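Local coordinates for protein MlnE (Bacillus amyloliquefaciens subsp. plantarum, PDB 5D2E) that forms the N-terminal B-type ketoreductase part of the MlnE polyketide synthase, which binds NADP and probably reduces beta-keto intermediates on the macrolactin assembly line, at residues A[268-273]-A[297-302]; A[275-280]-A[302-307]; A[363-368]-A[378-383]. All blocks are in the same frame, centred on the assembly; numbering follows the deposited sequence.

Interaction 1: A[268-273]-A[297-302]; sequences FSVKKN and AEVKLI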
# COMPACT_ATOMS: atom_id res chain seq x y z
N PHE A 268 -3.85 -24.23 -8.86
CA PHE A 268 -4.62 -23.93 -7.64
C PHE A 268 -6.10 -24.35 -7.65
O PHE A 268 -6.84 -24.12 -8.61
CB PHE A 268 -4.59 -22.39 -7.40
CG PHE A 268 -5.48 -21.95 -6.26
CD1 PHE A 268 -5.06 -22.06 -4.96
CD2 PHE A 268 -6.76 -21.49 -6.52
CE1 PHE A 268 -5.90 -21.69 -3.92
CE2 PHE A 268 -7.61 -21.13 -5.47
CZ PHE A 268 -7.17 -21.23 -4.18
N SER A 269 -6.54 -24.87 -6.52
CA SER A 269 -7.95 -25.16 -6.30
C SER A 269 -8.26 -25.17 -4.84
O SER A 269 -7.43 -25.58 -4.00
CB SER A 269 -8.36 -26.54 -6.82
OG SER A 269 -9.79 -26.66 -6.68
N VAL A 270 -9.46 -24.70 -4.51
CA VAL A 270 -9.99 -24.94 -3.18
C VAL A 270 -10.31 -26.43 -3.08
O VAL A 270 -10.36 -27.12 -4.09
CB VAL A 270 -11.22 -24.06 -2.90
CG1 VAL A 270 -10.75 -22.64 -2.60
CG2 VAL A 270 -12.19 -24.12 -4.06
N LYS A 271 -10.48 -26.89 -1.84
CA LYS A 271 -10.59 -28.29 -1.51
C LYS A 271 -12.01 -28.60 -1.11
O LYS A 271 -12.67 -27.81 -0.41
CB LYS A 271 -9.79 -28.65 -0.23
CG LYS A 271 -8.33 -28.31 -0.13
CD LYS A 271 -7.98 -28.26 1.39
CE LYS A 271 -6.50 -28.55 1.71
NZ LYS A 271 -5.54 -28.15 0.63
N LYS A 272 -12.43 -29.82 -1.42
CA LYS A 272 -13.68 -30.33 -0.92
C LYS A 272 -13.74 -30.22 0.60
O LYS A 272 -12.78 -30.52 1.29
CB LYS A 272 -13.83 -31.79 -1.34
CG LYS A 272 -15.06 -32.42 -0.74
CD LYS A 272 -15.47 -33.69 -1.48
CE LYS A 272 -16.35 -34.55 -0.58
NZ LYS A 272 -17.66 -34.82 -1.24
N ASN A 273 -14.85 -29.67 1.09
CA ASN A 273 -15.08 -29.35 2.48
C ASN A 273 -14.18 -28.22 3.08
O ASN A 273 -14.18 -28.03 4.31
CB ASN A 273 -15.02 -30.59 3.35
CG ASN A 273 -16.12 -31.59 2.96
OD1 ASN A 273 -17.03 -31.25 2.17
ND2 ASN A 273 -16.02 -32.81 3.47
N ALA A 297 -15.31 -26.67 -6.12
CA ALA A 297 -15.42 -27.77 -5.20
C ALA A 297 -16.56 -27.46 -4.30
O ALA A 297 -17.03 -26.33 -4.24
CB ALA A 297 -14.13 -27.94 -4.41
N GLU A 298 -17.01 -28.47 -3.58
CA GLU A 298 -18.05 -28.29 -2.58
C GLU A 298 -17.46 -27.75 -1.33
O GLU A 298 -16.93 -28.48 -0.47
CB GLU A 298 -18.79 -29.60 -2.30
CG GLU A 298 -19.63 -30.06 -3.49
CD GLU A 298 -20.27 -31.44 -3.25
OE1 GLU A 298 -20.15 -32.00 -2.13
OE2 GLU A 298 -20.89 -31.96 -4.20
N VAL A 299 -17.54 -26.42 -1.21
CA VAL A 299 -16.96 -25.74 -0.08
C VAL A 299 -17.95 -25.14 0.84
O VAL A 299 -19.16 -25.14 0.57
CB VAL A 299 -16.02 -24.63 -0.56
CG1 VAL A 299 -14.91 -25.23 -1.40
CG2 VAL A 299 -16.72 -23.56 -1.40
N LYS A 300 -17.43 -24.64 1.96
CA LYS A 300 -18.15 -23.78 2.87
C LYS A 300 -17.63 -22.34 2.76
O LYS A 300 -16.43 -22.11 2.92
CB LYS A 300 -17.93 -24.22 4.31
CG LYS A 300 -18.02 -25.75 4.42
CD LYS A 300 -19.33 -26.18 4.99
CE LYS A 300 -19.10 -27.48 5.79
NZ LYS A 300 -18.67 -28.50 4.81
N LEU A 301 -18.52 -21.38 2.44
CA LEU A 301 -18.11 -19.99 2.26
C LEU A 301 -18.71 -19.09 3.30
O LEU A 301 -19.93 -19.17 3.55
CB LEU A 301 -18.59 -19.54 0.90
CG LEU A 301 -17.92 -20.22 -0.26
CD1 LEU A 301 -18.53 -19.90 -1.61
CD2 LEU A 301 -16.46 -19.89 -0.28
N ILE A 302 -17.92 -18.20 3.90
CA ILE A 302 -18.48 -17.14 4.78
C ILE A 302 -18.19 -15.81 4.14
O ILE A 302 -17.05 -15.54 3.81
CB ILE A 302 -17.85 -17.19 6.13
CG1 ILE A 302 -18.09 -18.54 6.78
CG2 ILE A 302 -18.36 -16.03 7.00
CD1 ILE A 302 -17.05 -19.58 6.46
O HOH W 1 -16.04 -28.66 6.23
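Asn273 and Glu298 make the backbone bond that joins the loop entering strand 275-279 to the turn entering strand 300-304, at the N-terminal ends of two neighbouring strands of the parallel Rossmann sheet. Asn273 N donates to Glu298 O over 2.9 Å with an N-H...O angle of 159°, and the donor stands 20° out of the carbonyl plane. Beside it the contact is apolar: Val270 CG2 meets Val299 CG1 at 4.0 Å, the two side chains crossing at about a right angle. The same Val299 CG1 comes within 3.6 Å of Lys271 O, while the methyl of Ala297 lies against the loop backbone, its CB 3.9 Å from Val270 O.

On the outer side the charged chains take over. Lys272 and Glu298 run alongside each other in the same direction, but Lys272 NZ and Glu298 OE1 stay 3.9 Å apart, a long salt bridge that probably adds little. The CA-CB bond of Asn273 leads away from 297-302, yet chi1 near -62° sets CG beside its own backbone N and brings the amide end back toward Lys300. The firmer link runs from the backbone: a water gives a hydrogen to Asn273 O at 2.7 Å and accepts one from Lys300 NZ at 3.0 Å.

A second shell fixes the loop. Gln296, at the end of helix 284-296, accepts the N-H of Val270 through OE1, and Tyr276 OH is hydrogen-bonded to Lys271 N. The ring of Tyr276 also packs against Val270 and Val299, so one side chain backs both segments. Within the loop, Ser269 OG donates to Val270 O over 2.7 Å, lying in the carbonyl plane and using a lone pair.

Interaction 2: A[275-280]-A[302-307]; sequences VYLITG and ILTGRS. With NAP (NADP nicotinamide-adenine-dinucleotide phosphate), chain B.
Val275 and Ile302 start the apolar centre between two neighbouring parallel strands, with Val275 CG1 3.7 Å from Ile302 CD1. Leu277 continues it on the same face of the sheet: CD1 lies 4.0 Å from Ile302 CG2 and also reaches Thr304 OG1 at 3.5 Å, a hydroxyl with a weak bond to Val330 O. On the other face Leu303 turns CD2 toward CB of Ile278, and both side chains rest on Ala290 of helix 284-296. That helix links the strands as the first beta-alpha-beta unit of the cofactor-binding Rossmann fold.

The strand axes run 16° apart in direction. Their ladder alternates donors: Ile302 N to Tyr276 O, Ile278 N to Ile302 O, then Thr304 N to Ile278 O.

Past the strand ends the contact becomes the NADP site. Gly280 has no side chain to collide with the adenosine ribose, and its CA stands 3.6 Å from O4B. The 2'-phosphate is held by the next residues of the other segment. Arg306 offers its backbone N to O3X at 2.7 Å and its NE to the same oxygen at 2.9 Å, the latter almost straight at 174°. A bend at chi3 (-56°) turns the guanidinium so that O3X lies at its edge, in plane, N7A of the adenine lies over one face, toward its rim, and NH2 reaches O1X at 3.0 Å. Ser307 grips O2X with both its N-H and its hydroxyl, OG at 2.7 Å. With all three terminal phosphate oxygens bonded by two residues, this edge is consistent with a preference for NADP over NAD.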
# COMPACT_ATOMS: atom_id res chain seq x y z
N VAL A 275 -13.10 -24.52 4.20
CA VAL A 275 -13.83 -23.41 4.74
C VAL A 275 -13.08 -22.13 4.38
O VAL A 275 -11.88 -22.01 4.70
CB VAL A 275 -13.91 -23.51 6.25
CG1 VAL A 275 -14.80 -22.45 6.81
CG2 VAL A 275 -14.40 -24.90 6.68
N TYR A 276 -13.77 -21.22 3.65
CA TYR A 276 -13.20 -19.97 3.11
C TYR A 276 -13.95 -18.71 3.50
O TYR A 276 -15.17 -18.67 3.53
CB TYR A 276 -13.04 -20.07 1.59
CG TYR A 276 -12.27 -21.37 1.25
CD1 TYR A 276 -10.89 -21.42 1.32
CD2 TYR A 276 -12.96 -22.55 0.93
CE1 TYR A 276 -10.23 -22.58 1.04
CE2 TYR A 276 -12.29 -23.72 0.64
CZ TYR A 276 -10.93 -23.74 0.73
OH TYR A 276 -10.26 -24.93 0.47
N LEU A 277 -13.21 -17.68 3.90
CA LEU A 277 -13.77 -16.38 4.28
C LEU A 277 -13.47 -15.40 3.20
O LEU A 277 -12.34 -15.27 2.79
CB LEU A 277 -13.14 -15.89 5.56
CG LEU A 277 -13.38 -14.44 6.04
CD1 LEU A 277 -14.88 -14.24 6.25
CD2 LEU A 277 -12.62 -14.21 7.33
N ILE A 278 -14.49 -14.69 2.73
CA ILE A 278 -14.30 -13.62 1.81
C ILE A 278 -14.84 -12.38 2.45
O ILE A 278 -16.06 -12.22 2.65
CB ILE A 278 -15.04 -13.87 0.52
CG1 ILE A 278 -14.65 -15.25 -0.02
CG2 ILE A 278 -14.70 -12.84 -0.53
CD1 ILE A 278 -15.27 -15.60 -1.36
N THR A 279 -13.92 -11.48 2.76
CA THR A 279 -14.32 -10.18 3.28
C THR A 279 -14.73 -9.30 2.11
O THR A 279 -14.23 -9.46 0.96
CB THR A 279 -13.18 -9.47 4.07
OG1 THR A 279 -12.15 -9.07 3.17
CG2 THR A 279 -12.69 -10.32 5.22
N GLY A 280 -15.70 -8.42 2.35
CA GLY A 280 -16.37 -7.76 1.21
C GLY A 280 -17.01 -8.77 0.26
O GLY A 280 -17.15 -8.51 -0.95
N ILE A 302 -17.92 -18.20 3.90
CA ILE A 302 -18.48 -17.14 4.78
C ILE A 302 -18.19 -15.81 4.14
O ILE A 302 -17.05 -15.54 3.81
CB ILE A 302 -17.85 -17.19 6.13
CG1 ILE A 302 -18.09 -18.54 6.78
CG2 ILE A 302 -18.36 -16.03 7.00
CD1 ILE A 302 -17.05 -19.58 6.46
N LEU A 303 -19.25 -15.07 3.78
CA LEU A 303 -19.12 -13.74 3.12
C LEU A 303 -19.35 -12.76 4.22
O LEU A 303 -20.29 -12.96 5.04
CB LEU A 303 -20.23 -13.56 2.08
CG LEU A 303 -20.44 -14.62 0.98
CD1 LEU A 303 -21.42 -14.21 -0.10
CD2 LEU A 303 -19.11 -15.00 0.35
N THR A 304 -18.47 -11.74 4.32
CA THR A 304 -18.57 -10.75 5.37
C THR A 304 -18.55 -9.37 4.77
O THR A 304 -17.84 -9.10 3.80
CB THR A 304 -17.48 -10.94 6.46
OG1 THR A 304 -17.60 -12.25 7.01
CG2 THR A 304 -17.73 -10.05 7.56
N GLY A 305 -19.44 -8.54 5.28
CA GLY A 305 -19.44 -7.07 5.02
C GLY A 305 -20.04 -6.42 6.27
O GLY A 305 -20.50 -7.09 7.19
N ARG A 306 -20.01 -5.10 6.33
CA ARG A 306 -20.52 -4.40 7.50
C ARG A 306 -22.06 -4.38 7.54
O ARG A 306 -22.63 -4.46 8.62
CB ARG A 306 -20.04 -2.95 7.47
CG ARG A 306 -18.58 -2.84 7.93
CD ARG A 306 -18.09 -1.46 7.66
NE ARG A 306 -18.29 -1.18 6.24
CZ ARG A 306 -18.18 0.03 5.72
NH1 ARG A 306 -17.80 1.04 6.51
NH2 ARG A 306 -18.37 0.22 4.41
N SER A 307 -22.67 -4.30 6.36
CA SER A 307 -24.12 -4.13 6.25
C SER A 307 -24.91 -5.32 6.80
O SER A 307 -24.51 -6.48 6.66
CB SER A 307 -24.53 -3.97 4.81
OG SER A 307 -23.91 -2.84 4.28
PA NAP B . -17.27 -3.21 -3.60
O1A NAP B . -18.36 -3.90 -4.46
O2A NAP B . -17.52 -1.92 -2.83
O5B NAP B . -16.94 -4.33 -2.49
C5B NAP B . -16.14 -3.98 -1.37
C4B NAP B . -16.92 -4.52 -0.19
O4B NAP B . -16.17 -4.21 1.00
C3B NAP B . -18.32 -3.89 0.01
O3B NAP B . -19.35 -4.85 -0.23
C2B NAP B . -18.34 -3.48 1.49
O2B NAP B . -19.55 -3.83 2.11
C1B NAP B . -17.10 -4.22 2.06
N9A NAP B . -16.46 -3.55 3.19
C8A NAP B . -15.97 -2.25 3.24
N7A NAP B . -15.49 -1.95 4.50
C5A NAP B . -15.59 -3.08 5.22
C6A NAP B . -15.29 -3.47 6.58
N6A NAP B . -14.68 -2.54 7.39
N1A NAP B . -15.65 -4.77 7.00
C2A NAP B . -16.23 -5.63 6.15
N3A NAP B . -16.54 -5.33 4.86
C4A NAP B . -16.27 -4.12 4.36
O3 NAP B . -15.90 -3.00 -4.46
PN NAP B . -15.26 -4.04 -5.53
O1N NAP B . -15.22 -3.41 -6.91
O2N NAP B . -15.83 -5.39 -5.18
O5D NAP B . -13.70 -4.17 -5.12
C5D NAP B . -13.40 -5.12 -4.06
C4D NAP B . -11.92 -5.06 -3.63
O4D NAP B . -11.04 -5.14 -4.74
C3D NAP B . -11.65 -3.71 -2.96
O3D NAP B . -10.86 -3.94 -1.80
C2D NAP B . -10.93 -2.89 -4.01
O2D NAP B . -10.07 -1.87 -3.42
C1D NAP B . -10.21 -3.96 -4.88
N1N NAP B . -10.04 -3.45 -6.27
C2N NAP B . -11.11 -3.38 -7.14
C3N NAP B . -11.02 -2.91 -8.46
C7N NAP B . -12.25 -2.85 -9.41
O7N NAP B . -12.14 -2.37 -10.54
N7N NAP B . -13.45 -3.35 -9.09
C4N NAP B . -9.77 -2.45 -8.88
C5N NAP B . -8.69 -2.48 -7.99
C6N NAP B . -8.84 -3.01 -6.69
P2B NAP B . -20.16 -3.10 3.44
O1X NAP B . -20.34 -1.62 3.15
O2X NAP B . -21.48 -3.87 3.74
O3X NAP B . -19.13 -3.30 4.52

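Interaction 3: A[363-368]-A[378-383]; sequences LVKDAF and EEVIAP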
# COMPACT_ATOMS: atom_id res chain seq x y z
N LEU A 363 -13.15 0.42 0.51
CA LEU A 363 -13.94 1.51 -0.01
C LEU A 363 -13.10 2.57 -0.63
O LEU A 363 -11.91 2.65 -0.39
CB LEU A 363 -14.82 2.11 1.03
CG LEU A 363 -14.22 2.59 2.29
CD1 LEU A 363 -14.76 3.99 2.60
CD2 LEU A 363 -14.65 1.67 3.41
N VAL A 364 -13.76 3.38 -1.43
CA VAL A 364 -13.15 4.37 -2.23
C VAL A 364 -13.88 5.66 -1.87
O VAL A 364 -15.08 5.66 -1.74
CB VAL A 364 -13.39 4.01 -3.70
CG1 VAL A 364 -13.17 5.16 -4.63
CG2 VAL A 364 -12.53 2.81 -4.09
N LYS A 365 -13.15 6.73 -1.66
CA LYS A 365 -13.76 8.05 -1.43
C LYS A 365 -12.78 9.00 -2.01
O LYS A 365 -12.00 9.61 -1.27
CB LYS A 365 -13.85 8.40 0.05
CG LYS A 365 -14.95 7.88 0.90
CD LYS A 365 -15.00 8.80 2.14
CE LYS A 365 -15.71 8.19 3.33
NZ LYS A 365 -17.20 8.16 3.19
N ASP A 366 -12.76 9.09 -3.31
CA ASP A 366 -11.75 9.89 -4.01
C ASP A 366 -11.90 11.40 -3.69
O ASP A 366 -13.03 11.90 -3.56
CB ASP A 366 -11.85 9.63 -5.52
CG ASP A 366 -11.26 8.23 -5.94
OD1 ASP A 366 -10.73 7.45 -5.10
OD2 ASP A 366 -11.28 7.96 -7.14
N ALA A 367 -10.77 12.07 -3.44
CA ALA A 367 -10.69 13.53 -3.29
C ALA A 367 -9.18 13.87 -3.27
O ALA A 367 -8.36 13.09 -2.71
CB ALA A 367 -11.32 13.98 -1.98
N PHE A 368 -8.84 15.00 -3.85
CA PHE A 368 -7.50 15.50 -3.82
C PHE A 368 -7.14 15.77 -2.37
O PHE A 368 -8.00 16.09 -1.53
CB PHE A 368 -7.36 16.82 -4.66
CG PHE A 368 -7.11 16.61 -6.14
CD1 PHE A 368 -7.80 15.65 -6.86
CD2 PHE A 368 -6.20 17.44 -6.83
CE1 PHE A 368 -7.60 15.48 -8.21
CE2 PHE A 368 -6.00 17.30 -8.20
CZ PHE A 368 -6.71 16.31 -8.88
N GLU A 378 -9.20 8.16 7.41
CA GLU A 378 -9.44 7.09 8.41
C GLU A 378 -10.41 6.04 7.89
O GLU A 378 -10.18 4.84 8.08
CB GLU A 378 -9.98 7.58 9.75
CG GLU A 378 -9.05 8.53 10.47
CD GLU A 378 -9.67 9.30 11.66
OE1 GLU A 378 -10.90 9.54 11.74
OE2 GLU A 378 -8.87 9.68 12.54
N GLU A 379 -11.48 6.51 7.25
CA GLU A 379 -12.45 5.60 6.64
C GLU A 379 -11.91 4.77 5.54
O GLU A 379 -12.19 3.58 5.48
CB GLU A 379 -13.66 6.38 6.09
CG GLU A 379 -14.52 6.92 7.21
CD GLU A 379 -15.70 7.66 6.59
OE1 GLU A 379 -16.51 6.99 5.91
OE2 GLU A 379 -15.72 8.88 6.69
N VAL A 380 -11.19 5.37 4.62
CA VAL A 380 -10.65 4.62 3.48
C VAL A 380 -9.62 3.59 3.91
O VAL A 380 -9.57 2.50 3.34
CB VAL A 380 -10.08 5.58 2.44
CG1 VAL A 380 -9.20 4.89 1.43
CG2 VAL A 380 -11.20 6.36 1.79
N ILE A 381 -8.76 3.94 4.87
CA ILE A 381 -7.68 3.02 5.22
C ILE A 381 -8.13 1.89 6.17
O ILE A 381 -7.43 0.86 6.24
CB ILE A 381 -6.42 3.71 5.82
CG1 ILE A 381 -6.65 4.20 7.24
CG2 ILE A 381 -5.93 4.80 4.87
CD1 ILE A 381 -5.36 4.72 7.90
N ALA A 382 -9.23 2.09 6.90
CA ALA A 382 -9.60 1.15 7.96
C ALA A 382 -9.60 -0.31 7.51
O ALA A 382 -9.01 -1.12 8.20
CB ALA A 382 -11.00 1.51 8.52
N PRO A 383 -10.27 -0.65 6.39
CA PRO A 383 -10.33 -2.09 6.13
C PRO A 383 -9.05 -2.76 5.63
O PRO A 383 -8.86 -3.98 5.80
CB PRO A 383 -11.40 -2.21 5.05
CG PRO A 383 -11.47 -0.85 4.40
CD PRO A 383 -11.12 0.12 5.48
O HOH W 2 -10.37 1.11 1.14
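Lys365 lies against Val380 and Glu379 where the loop after strand 356-359 passes along the last part of helix 374-381, in the Rossmann-type fold of the ketoreductase. Val364, Lys365 and Asp366 probably occupy the place of the Leu-Asp-Asp fingerprint of B-type ketoreductases, with the last aspartate retained.

The lysine chain can be followed outward. CB points at the helix and meets Val380 CG2 at 3.8 Å; CG slides along the same methyl at 4.1 Å, the two side chains running in opposite directions. The chain then stays extended to CE before chi4, near -75°, folds the ammonium over toward the carboxylate of Glu379. Lys365 NZ and Glu379 OE1 form a salt bridge of 3.0 Å. Lys365 CE is just as near to Glu379 OE1, which is tight for a carbon, so the finer geometry of the carboxylate should be read with caution.

Nearer the cofactor, Leu363 takes over. With chi1 at 54° its CG lies between the backbone N and the carbonyl carbon, and its branches bend back over the helix. CD2 rests 3.7 Å from Glu379 O and 4.2 Å from Pro383 CG, the leucine and proline crossing at about a right angle.

Leu363 and Pro383 both touch NADP, while Val380 packs against Tyr421, whose OH is bonded to the cofactor, so the same loop-to-helix packing lines the binding site. A water bridge closes the contact at the backbone: one water accepts from Leu363 N at 2.9 Å and donates to Val380 O at 2.7 Å.

Interaction 2 joins the two strands of a beta-alpha-beta unit and interaction 1 joins the loops that lead into them; their segments interleave along the chain, and interaction 3 follows. The centres of interactions 1 and 2 lie about 14 Å apart, and they share Ile302 and strand 300-304. Tyr276 lies between the two contacts, its N probably bonded to Lys300 O. Interaction 1 thus sits at the entry of the two strands and interaction 2 runs from there to the cofactor at their exit. Interaction 3 is about 20 Å from interaction 2 between centres, yet Arg306 NH2 packs on Leu363 CD2. Ranges 302-307 and 363-368 therefore border the same NADP, whereas interaction 1 is remote from it.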